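Local coordinates for cupin 2 conserved barrel domain protein (Desulfovibrio desulfuricans subsp. desulfuricans str. G20, PDB 2Q30) that is of unknown function but adopts the double-stranded beta-helix fold of RmlC-like cupins and assembles as a two-chain unit, at residues H9-A14 / K101-I106. Sequence-based numbering, arbitrary orientation.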
loop_
_atom_site.group_PDB
_atom_site.type_symbol
_atom_site.label_atom_id
_atom_site.label_comp_id
_atom_site.label_asym_id
_atom_site.label_seq_id
_atom_site.Cartn_x
_atom_site.Cartn_y
_atom_site.Cartn_z
ATOM N N HIS A 9 0.091 11.373 -2.511
ATOM C CA HIS A 9 0.121 11.766 -1.109
ATOM C C HIS A 9 1.426 11.300 -0.526
ATOM O O HIS A 9 1.718 10.114 -0.554
ATOM C CB HIS A 9 -1.038 11.156 -0.324
ATOM C CG HIS A 9 -2.365 11.267 -1.012
ATOM N ND1 HIS A 9 -3.300 12.221 -0.671
ATOM C CD2 HIS A 9 -2.917 10.537 -2.012
ATOM C CE1 HIS A 9 -4.363 12.084 -1.442
ATOM N NE2 HIS A 9 -4.157 11.074 -2.266
ATOM N N ASN A 10 2.220 12.225 0.008
ATOM C CA ASN A 10 3.503 11.881 0.586
ATOM C C ASN A 10 3.183 11.590 2.026
ATOM O O ASN A 10 3.269 12.456 2.867
ATOM C CB ASN A 10 4.497 13.013 0.393
ATOM C CG ASN A 10 4.865 13.198 -1.050
ATOM O OD1 ASN A 10 4.668 12.304 -1.871
ATOM N ND2 ASN A 10 5.395 14.353 -1.369
ATOM N N LEU A 11 2.819 10.341 2.281
ATOM C CA LEU A 11 2.324 9.942 3.602
ATOM C C LEU A 11 3.334 9.970 4.724
ATOM O O LEU A 11 2.926 9.962 5.866
ATOM C CB LEU A 11 1.668 8.575 3.539
ATOM C CG LEU A 11 0.474 8.405 2.594
ATOM C CD1 LEU A 11 0.044 6.951 2.594
ATOM C CD2 LEU A 11 -0.688 9.305 3.023
ATOM N N LEU A 12 4.632 9.977 4.421
ATOM C CA LEU A 12 5.675 10.097 5.470
ATOM C C LEU A 12 6.337 11.477 5.585
ATOM O O LEU A 12 7.278 11.671 6.382
ATOM C CB LEU A 12 6.730 9.012 5.271
ATOM C CG LEU A 12 6.178 7.590 5.379
ATOM C CD1 LEU A 12 7.308 6.620 5.073
ATOM C CD2 LEU A 12 5.588 7.308 6.779
ATOM N N GLU A 13 5.846 12.433 4.802
ATOM C CA GLU A 13 6.386 13.769 4.770
ATOM C C GLU A 13 6.111 14.502 6.076
ATOM O O GLU A 13 6.950 15.276 6.532
ATOM C CB GLU A 13 5.831 14.502 3.548
ATOM C CG GLU A 13 6.385 15.877 3.289
ATOM C CD GLU A 13 5.877 16.417 1.954
ATOM O OE1 GLU A 13 4.964 17.259 1.968
ATOM O OE2 GLU A 13 6.354 15.948 0.902
ATOM N N ALA A 14 4.949 14.268 6.671
ATOM C CA ALA A 14 4.581 14.859 7.968
ATOM C C ALA A 14 3.502 13.971 8.562
ATOM O O ALA A 14 2.387 13.930 8.028
ATOM C CB ALA A 14 4.073 16.305 7.790
ATOM N N LYS A 101 3.311 3.805 11.016
ATOM C CA LYS A 101 2.242 4.233 10.134
ATOM C C LYS A 101 1.953 3.119 9.138
ATOM O O LYS A 101 2.879 2.492 8.578
ATOM C CB LYS A 101 2.528 5.563 9.459
ATOM C CG LYS A 101 1.336 6.154 8.749
ATOM C CD LYS A 101 1.611 7.563 8.252
ATOM C CE LYS A 101 0.396 8.216 7.572
ATOM N NZ LYS A 101 0.674 9.674 7.275
ATOM N N VAL A 102 0.659 2.875 8.937
ATOM C CA VAL A 102 0.178 1.894 7.969
ATOM C C VAL A 102 -0.850 2.513 7.038
ATOM O O VAL A 102 -1.472 3.500 7.385
ATOM C CB VAL A 102 -0.421 0.620 8.649
ATOM C CG1 VAL A 102 0.634 -0.032 9.538
ATOM C CG2 VAL A 102 -1.703 0.936 9.414
ATOM N N LEU A 103 -0.994 1.908 5.859
ATOM C CA LEU A 103 -1.970 2.313 4.858
ATOM C C LEU A 103 -2.883 1.140 4.620
ATOM O O LEU A 103 -2.421 0.042 4.365
ATOM C CB LEU A 103 -1.280 2.687 3.552
ATOM C CG LEU A 103 -2.196 3.355 2.512
ATOM C CD1 LEU A 103 -2.808 4.665 3.043
ATOM C CD2 LEU A 103 -1.379 3.625 1.239
ATOM N N VAL A 104 -4.179 1.391 4.682
ATOM C CA VAL A 104 -5.175 0.370 4.481
ATOM C C VAL A 104 -5.944 0.703 3.228
ATOM O O VAL A 104 -6.398 1.812 3.108
ATOM C CB VAL A 104 -6.139 0.302 5.693
ATOM C CG1 VAL A 104 -7.227 -0.807 5.474
ATOM C CG2 VAL A 104 -5.347 0.067 6.961
ATOM N N THR A 105 -6.080 -0.268 2.323
ATOM C CA THR A 105 -6.868 -0.177 1.091
ATOM C C THR A 105 -7.935 -1.263 1.194
ATOM O O THR A 105 -7.610 -2.431 1.403
ATOM C CB THR A 105 -6.022 -0.373 -0.182
ATOM O OG1 THR A 105 -4.989 0.628 -0.183
ATOM C CG2 THR A 105 -6.910 -0.208 -1.435
ATOM N N ILE A 106 -9.184 -0.854 1.063
ATOM C CA ILE A 106 -10.362 -1.697 1.226
ATOM C C ILE A 106 -11.112 -1.681 -0.095
ATOM O O ILE A 106 -11.437 -0.604 -0.572
ATOM C CB ILE A 106 -11.266 -1.141 2.353
ATOM C CG1 ILE A 106 -10.447 -0.836 3.633
ATOM C CG2 ILE A 106 -12.399 -2.105 2.619
ATOM C CD1 ILE A 106 -11.228 -0.066 4.687
#
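The flat group that meets the other segment is the peptide carbonyl of Leu11: Lys101 NZ lies in the carbonyl plane, on a lone pair of Leu11 O, with a C=O...N angle of 141°. The 2.7 Å from Lys101 NZ to Leu11 O makes this the one hydrogen bond between the two segments. Within the turn two flat groups meet: Asn10 ND2 donates nearly in its amide plane to Glu13 OE2 (2.9 Å), meeting the carboxylate from above its plane, 37° out. With the backbone bond from Glu13 N to Asn10 O at 3.2 Å, it ties together the ends of a type I turn that presents the Leu11 carbonyl. The extended chain of Lys101 carries NZ to that carbonyl, with CG anti to the backbone N (chi1 -169°). Leu12 CD2 lies alongside its stem, 4.2 Å from Lys101 CD. The apolar half is a right-angled crossing of two leucine side chains, with Leu11 CD1 reaching Leu103 CD1 at 3.7 Å and Leu103 CD2 at 3.9 Å. Val27 of strand 23-29 touches both leucines, and Leu62 of strand 56-63 adds to Leu11. The N-terminal turn thus covers one face of the cupin sheet in which strand 100-107 runs between 34-40 and 56-63, while His9 and Asn10 pair antiparallel with a strand of the second subunit.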